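Local coordinates for protein vinylacetyl-CoA Delta-isomerase (Nitrosopumilus maritimus SCM1, PDB 6VJR) that probably interconverts 4-hydroxybutyryl-CoA and crotonyl-CoA as an oxygen-tolerant dehydratase and vinylacetyl-CoA isomerase, using FAD and a [4Fe-4S] cluster, at residues A[458-470]-A[481-495]. Sequence-based numbering, arbitrary orientation.
Sequences IQRQMQVGYKKNL and VEEPKESSEYFKRVF
Glu-486, on the returning C-terminal tail, accepts backbone N-H groups in the first turn of helix 464-475, part of a polar and aromatic contact that folds residues 481-495 back along the helix and the turn before it, at the edge of the subunit. The carboxylate spans two amides: OE1 accepts from N of Gly-465 (2.8 Å) through its syn lone pair, and OE2 from N of Tyr-466 (3.0 Å). An anion suits this end, where the helix dipole would probably stabilise it. Without a side chain, Gly-465 lets Glu-486 and the compact ring of Pro-484 lie close to the helix; CG of Pro-484 is 3.6 Å from N of Tyr-466.

Gln-463, with positive phi, lies in the turn between helices 451-461 and 464-475, at the N-cap position of the second; its side chain crosses that of Glu-486 at about a right angle. Its amide suits both roles: OE1 accepts from N of Phe-491 (2.9 Å), in the carbonyl plane, within the first turn of helix 489-494, while NE2 donates to two waters that pass on to Glu-486 OE2 and Ser-488 O. Beside it, CD2 of Phe-491 sits over one face of Tyr-466, 3.5 Å from CE1, with the ring planes 42° apart; CE of Lys-467 meets the edge of Phe-491. The hydroxyl of Tyr-466 bonds to Gln-92 of the second subunit, so this aromatic pair borders the subunit interface. Asn-469 likewise uses both amide ends: ND2 donates almost straight (178°) to Glu-482 O at 2.9 Å, and OD1 accepts from a water bound to Glu-482 N.

The arrangement is a helix N-terminus whose N-H groups meet a carboxylate distant in sequence, within a C-terminal tail packed across the junction of helices 451-461 and 464-475.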
loop_
_atom_site.group_PDB
_atom_site.type_symbol
_atom_site.label_atom_id
_atom_site.label_comp_id
_atom_site.label_asym_id
_atom_site.label_seq_id
_atom_site.Cartn_x
_atom_site.Cartn_y
_atom_site.Cartn_z
ATOM N N ILE A 458 -4.035 -11.874 -16.738
ATOM C CA ILE A 458 -2.991 -10.913 -17.051
ATOM C C ILE A 458 -1.756 -11.668 -17.542
ATOM O O ILE A 458 -1.140 -11.288 -18.532
ATOM C CB ILE A 458 -2.696 -10.026 -15.855
ATOM C CG1 ILE A 458 -3.905 -9.090 -15.552
ATOM C CG2 ILE A 458 -1.421 -9.238 -16.088
ATOM C CD1 ILE A 458 -3.820 -8.400 -14.189
ATOM N N GLN A 459 -1.351 -12.715 -16.817
ATOM C CA GLN A 459 -0.208 -13.535 -17.187
ATOM C C GLN A 459 -0.291 -14.023 -18.626
ATOM O O GLN A 459 0.710 -13.988 -19.322
ATOM C CB GLN A 459 -0.021 -14.666 -16.186
ATOM C CG GLN A 459 1.218 -15.519 -16.400
ATOM C CD GLN A 459 1.402 -16.497 -15.262
ATOM O OE1 GLN A 459 2.333 -16.394 -14.476
ATOM N NE2 GLN A 459 0.463 -17.369 -15.049
ATOM N N ARG A 460 -1.481 -14.475 -19.040
ATOM C CA ARG A 460 -1.691 -14.993 -20.371
ATOM C C ARG A 460 -1.450 -13.942 -21.455
ATOM O O ARG A 460 -1.127 -14.315 -22.588
ATOM C CB ARG A 460 -3.080 -15.626 -20.500
ATOM C CG ARG A 460 -3.170 -16.942 -19.748
ATOM C CD ARG A 460 -4.561 -17.545 -19.863
ATOM N NE ARG A 460 -4.778 -17.909 -21.266
ATOM C CZ ARG A 460 -5.763 -17.540 -22.088
ATOM N NH1 ARG A 460 -5.798 -18.059 -23.306
ATOM N NH2 ARG A 460 -6.696 -16.671 -21.717
ATOM N N GLN A 461 -1.669 -12.670 -21.141
ATOM C CA GLN A 461 -1.647 -11.623 -22.139
ATOM C C GLN A 461 -0.498 -10.619 -22.027
ATOM O O GLN A 461 -0.434 -9.697 -22.828
ATOM C CB GLN A 461 -2.953 -10.826 -21.954
ATOM C CG GLN A 461 -4.222 -11.600 -22.271
ATOM C CD GLN A 461 -5.425 -10.718 -22.041
ATOM O OE1 GLN A 461 -5.889 -9.969 -22.922
ATOM N NE2 GLN A 461 -5.878 -10.711 -20.802
ATOM N N MET A 462 0.390 -10.767 -21.036
ATOM C CA MET A 462 1.338 -9.735 -20.658
ATOM C C MET A 462 2.622 -9.707 -21.509
ATOM O O MET A 462 3.501 -8.858 -21.255
ATOM C CB MET A 462 1.652 -9.860 -19.168
ATOM C CG MET A 462 2.521 -11.000 -18.785
ATOM S SD MET A 462 2.683 -10.962 -16.983
ATOM C CE MET A 462 3.607 -12.490 -16.849
ATOM N N GLN A 463 2.745 -10.578 -22.517
ATOM C CA GLN A 463 3.797 -10.519 -23.546
ATOM C C GLN A 463 5.196 -10.353 -22.937
ATOM O O GLN A 463 5.977 -9.479 -23.313
ATOM C CB GLN A 463 3.466 -9.396 -24.523
ATOM C CG GLN A 463 2.235 -9.720 -25.341
ATOM C CD GLN A 463 1.904 -8.692 -26.394
ATOM O OE1 GLN A 463 1.007 -7.858 -26.212
ATOM N NE2 GLN A 463 2.664 -8.716 -27.471
ATOM N N VAL A 464 5.517 -11.243 -21.990
ATOM C CA VAL A 464 6.831 -11.273 -21.361
ATOM C C VAL A 464 7.965 -11.426 -22.384
ATOM O O VAL A 464 8.975 -10.745 -22.284
ATOM C CB VAL A 464 6.931 -12.386 -20.311
ATOM C CG1 VAL A 464 8.311 -12.423 -19.677
ATOM C CG2 VAL A 464 5.908 -12.212 -19.254
ATOM N N GLY A 465 7.800 -12.319 -23.375
ATOM C CA GLY A 465 8.856 -12.517 -24.342
ATOM C C GLY A 465 9.136 -11.256 -25.166
ATOM O O GLY A 465 10.292 -10.960 -25.448
ATOM N N TYR A 466 8.055 -10.565 -25.605
ATOM C CA TYR A 466 8.193 -9.302 -26.289
ATOM C C TYR A 466 8.977 -8.312 -25.441
ATOM O O TYR A 466 9.892 -7.651 -25.923
ATOM C CB TYR A 466 6.798 -8.783 -26.656
ATOM C CG TYR A 466 6.653 -7.428 -27.338
ATOM C CD1 TYR A 466 6.778 -6.240 -26.630
ATOM C CD2 TYR A 466 6.198 -7.329 -28.637
ATOM C CE1 TYR A 466 6.574 -5.000 -27.207
ATOM C CE2 TYR A 466 5.960 -6.087 -29.219
ATOM C CZ TYR A 466 6.173 -4.917 -28.507
ATOM O OH TYR A 466 5.936 -3.645 -29.018
ATOM N N LYS A 467 8.604 -8.227 -24.169
ATOM C CA LYS A 467 9.242 -7.282 -23.257
ATOM C C LYS A 467 10.714 -7.620 -22.970
ATOM O O LYS A 467 11.563 -6.729 -22.924
ATOM C CB LYS A 467 8.430 -7.167 -21.960
ATOM C CG LYS A 467 7.042 -6.551 -22.168
ATOM C CD LYS A 467 6.173 -6.493 -20.920
ATOM C CE LYS A 467 4.847 -5.857 -21.292
ATOM N NZ LYS A 467 3.968 -5.810 -20.159
ATOM N N LYS A 468 11.023 -8.913 -22.844
ATOM C CA LYS A 468 12.405 -9.352 -22.706
ATOM C C LYS A 468 13.244 -8.848 -23.883
ATOM O O LYS A 468 14.355 -8.370 -23.705
ATOM C CB LYS A 468 12.528 -10.875 -22.606
ATOM C CG LYS A 468 11.975 -11.424 -21.308
ATOM C CD LYS A 468 11.863 -12.933 -21.287
ATOM C CE LYS A 468 13.155 -13.593 -21.195
ATOM N NZ LYS A 468 13.041 -15.043 -21.271
ATOM N N ASN A 469 12.659 -8.906 -25.090
ATOM C CA ASN A 469 13.385 -8.465 -26.268
ATOM C C ASN A 469 13.591 -6.955 -26.268
ATOM O O ASN A 469 14.636 -6.467 -26.717
ATOM C CB ASN A 469 12.720 -8.976 -27.532
ATOM C CG ASN A 469 12.926 -10.474 -27.681
ATOM O OD1 ASN A 469 13.731 -11.099 -26.990
ATOM N ND2 ASN A 469 12.213 -11.095 -28.586
ATOM N N LEU A 470 12.618 -6.184 -25.764
ATOM C CA LEU A 470 12.817 -4.746 -25.611
ATOM C C LEU A 470 14.039 -4.466 -24.745
ATOM O O LEU A 470 14.802 -3.548 -25.045
ATOM C CB LEU A 470 11.616 -4.074 -24.960
ATOM C CG LEU A 470 10.288 -4.118 -25.718
ATOM C CD1 LEU A 470 9.239 -3.482 -24.815
ATOM C CD2 LEU A 470 10.319 -3.468 -27.055
ATOM N N VAL A 481 18.542 -13.777 -28.449
ATOM C CA VAL A 481 17.195 -13.279 -28.630
ATOM C C VAL A 481 16.326 -14.381 -29.231
ATOM O O VAL A 481 16.666 -14.924 -30.270
ATOM C CB VAL A 481 17.226 -12.005 -29.479
ATOM C CG1 VAL A 481 15.821 -11.491 -29.815
ATOM C CG2 VAL A 481 18.069 -10.921 -28.817
ATOM N N GLU A 482 15.182 -14.655 -28.585
ATOM C CA GLU A 482 14.230 -15.668 -29.036
ATOM C C GLU A 482 12.923 -15.008 -29.495
ATOM O O GLU A 482 12.483 -14.010 -28.922
ATOM C CB GLU A 482 13.904 -16.640 -27.904
ATOM C CG GLU A 482 15.150 -17.286 -27.300
ATOM C CD GLU A 482 15.100 -18.800 -27.149
ATOM O OE1 GLU A 482 14.746 -19.497 -28.125
ATOM O OE2 GLU A 482 15.477 -19.287 -26.070
ATOM N N GLU A 483 12.312 -15.550 -30.557
ATOM C CA GLU A 483 10.975 -15.140 -30.979
ATOM C C GLU A 483 9.982 -15.468 -29.861
ATOM O O GLU A 483 9.977 -16.586 -29.338
ATOM C CB GLU A 483 10.602 -15.845 -32.286
ATOM C CG GLU A 483 9.338 -15.305 -32.943
ATOM C CD GLU A 483 8.893 -16.146 -34.139
ATOM O OE1 GLU A 483 7.996 -15.674 -34.844
ATOM O OE2 GLU A 483 9.425 -17.257 -34.393
ATOM N N PRO A 484 9.121 -14.521 -29.431
ATOM C CA PRO A 484 8.125 -14.829 -28.420
ATOM C C PRO A 484 7.137 -15.889 -28.880
ATOM O O PRO A 484 6.739 -15.908 -30.046
ATOM C CB PRO A 484 7.453 -13.487 -28.154
ATOM C CG PRO A 484 8.477 -12.466 -28.621
ATOM C CD PRO A 484 9.127 -13.101 -29.796
ATOM N N LYS A 485 6.762 -16.770 -27.951
ATOM C CA LYS A 485 5.717 -17.751 -28.200
ATOM C C LYS A 485 4.648 -17.551 -27.130
ATOM O O LYS A 485 4.774 -18.059 -26.015
ATOM C CB LYS A 485 6.318 -19.155 -28.093
ATOM C CG LYS A 485 7.445 -19.445 -29.056
ATOM C CD LYS A 485 6.972 -19.686 -30.488
ATOM C CE LYS A 485 8.041 -20.265 -31.386
ATOM N NZ LYS A 485 9.052 -19.274 -31.776
ATOM N N GLU A 486 3.674 -16.702 -27.448
ATOM C CA GLU A 486 2.722 -16.195 -26.480
ATOM C C GLU A 486 1.645 -15.447 -27.256
ATOM O O GLU A 486 1.879 -15.030 -28.389
ATOM C CB GLU A 486 3.394 -15.240 -25.492
ATOM C CG GLU A 486 4.059 -14.033 -26.155
ATOM C CD GLU A 486 5.102 -13.255 -25.354
ATOM O OE1 GLU A 486 5.570 -13.810 -24.303
ATOM O OE2 GLU A 486 5.493 -12.091 -25.755
ATOM N N SER A 487 0.511 -15.216 -26.591
ATOM C CA SER A 487 -0.499 -14.349 -27.139
ATOM C C SER A 487 0.078 -12.952 -27.320
ATOM O O SER A 487 0.604 -12.396 -26.368
ATOM C CB SER A 487 -1.720 -14.281 -26.299
ATOM O OG SER A 487 -2.636 -13.400 -26.955
ATOM N N SER A 488 -0.080 -12.373 -28.528
ATOM C CA SER A 488 0.474 -11.060 -28.812
ATOM C C SER A 488 -0.623 -10.034 -29.071
ATOM O O SER A 488 -0.344 -8.933 -29.530
ATOM C CB SER A 488 1.425 -11.112 -29.966
ATOM O OG SER A 488 0.737 -11.456 -31.147
ATOM N N GLU A 489 -1.854 -10.350 -28.686
ATOM C CA GLU A 489 -2.999 -9.550 -29.097
ATOM C C GLU A 489 -3.023 -8.194 -28.404
ATOM O O GLU A 489 -3.432 -7.217 -28.996
ATOM C CB GLU A 489 -4.294 -10.331 -28.892
ATOM C CG GLU A 489 -4.404 -11.523 -29.840
ATOM C CD GLU A 489 -3.971 -11.252 -31.285
ATOM O OE1 GLU A 489 -2.893 -11.798 -31.716
ATOM O OE2 GLU A 489 -4.680 -10.474 -31.986
ATOM N N TYR A 490 -2.498 -8.085 -27.179
ATOM C CA TYR A 490 -2.713 -6.837 -26.434
ATOM C C TYR A 490 -1.977 -5.683 -27.109
ATOM O O TYR A 490 -2.538 -4.584 -27.295
ATOM C CB TYR A 490 -2.307 -6.932 -24.963
ATOM C CG TYR A 490 -2.520 -5.634 -24.171
ATOM C CD1 TYR A 490 -3.732 -4.957 -24.140
ATOM C CD2 TYR A 490 -1.490 -5.062 -23.439
ATOM C CE1 TYR A 490 -3.898 -3.769 -23.425
ATOM C CE2 TYR A 490 -1.653 -3.884 -22.712
ATOM C CZ TYR A 490 -2.876 -3.244 -22.671
ATOM O OH TYR A 490 -3.109 -2.063 -21.983
ATOM N N PHE A 491 -0.676 -5.876 -27.410
ATOM C CA PHE A 491 0.084 -4.811 -28.060
ATOM C C PHE A 491 -0.416 -4.513 -29.471
ATOM O O PHE A 491 -0.285 -3.366 -29.941
ATOM C CB PHE A 491 1.594 -4.985 -27.964
ATOM C CG PHE A 491 2.156 -4.646 -26.601
ATOM C CD1 PHE A 491 1.625 -3.637 -25.828
ATOM C CD2 PHE A 491 3.233 -5.346 -26.091
ATOM C CE1 PHE A 491 2.165 -3.349 -24.562
ATOM C CE2 PHE A 491 3.767 -5.021 -24.841
ATOM C CZ PHE A 491 3.196 -4.060 -24.071
ATOM N N LYS A 492 -1.049 -5.485 -30.115
ATOM C CA LYS A 492 -1.724 -5.184 -31.371
ATOM C C LYS A 492 -2.849 -4.178 -31.171
ATOM O O LYS A 492 -3.020 -3.320 -32.004
ATOM C CB LYS A 492 -2.187 -6.462 -32.055
ATOM C CG LYS A 492 -1.030 -7.284 -32.549
ATOM C CD LYS A 492 -1.519 -8.578 -33.174
ATOM C CE LYS A 492 -0.437 -9.525 -33.484
ATOM N NZ LYS A 492 -1.093 -10.788 -33.824
ATOM N N ARG A 493 -3.614 -4.290 -30.087
ATOM C CA ARG A 493 -4.662 -3.327 -29.786
ATOM C C ARG A 493 -4.050 -1.985 -29.358
ATOM O O ARG A 493 -4.495 -0.886 -29.776
ATOM C CB ARG A 493 -5.635 -3.902 -28.752
ATOM C CG ARG A 493 -6.441 -5.129 -29.163
ATOM C CD ARG A 493 -7.523 -5.430 -28.137
ATOM N NE ARG A 493 -7.037 -5.820 -26.802
ATOM C CZ ARG A 493 -6.710 -7.055 -26.384
ATOM N NH1 ARG A 493 -6.743 -8.071 -27.236
ATOM N NH2 ARG A 493 -6.399 -7.284 -25.105
ATOM N N VAL A 494 -3.037 -2.053 -28.503
ATOM C CA VAL A 494 -2.453 -0.836 -27.961
ATOM C C VAL A 494 -1.901 0.057 -29.069
ATOM O O VAL A 494 -2.112 1.276 -29.056
ATOM C CB VAL A 494 -1.368 -1.168 -26.915
ATOM C CG1 VAL A 494 -0.479 0.038 -26.599
ATOM C CG2 VAL A 494 -1.987 -1.727 -25.645
ATOM N N PHE A 495 -1.217 -0.541 -30.048
ATOM C CA PHE A 495 -0.561 0.233 -31.095
ATOM C C PHE A 495 -1.363 0.319 -32.403
ATOM O O PHE A 495 -0.852 0.840 -33.386
ATOM C CB PHE A 495 0.849 -0.310 -31.320
ATOM C CG PHE A 495 1.742 -0.151 -30.089
ATOM C CD1 PHE A 495 1.966 1.090 -29.490
ATOM C CD2 PHE A 495 2.303 -1.258 -29.488
ATOM C CE1 PHE A 495 2.751 1.207 -28.342
ATOM C CE2 PHE A 495 3.094 -1.127 -28.346
ATOM C CZ PHE A 495 3.302 0.108 -27.781
HETATM O O HOH W 1 1.206 -12.743 -23.668
HETATM O O HOH W 2 -1.550 -10.273 -25.376
HETATM O O HOH W 3 4.411 -11.099 -28.019
HETATM O O HOH W 4 2.097 -7.610 -30.189
HETATM O O HOH W 5 3.985 -13.812 -21.979
HETATM O O HOH W 6 14.831 -13.414 -25.938
#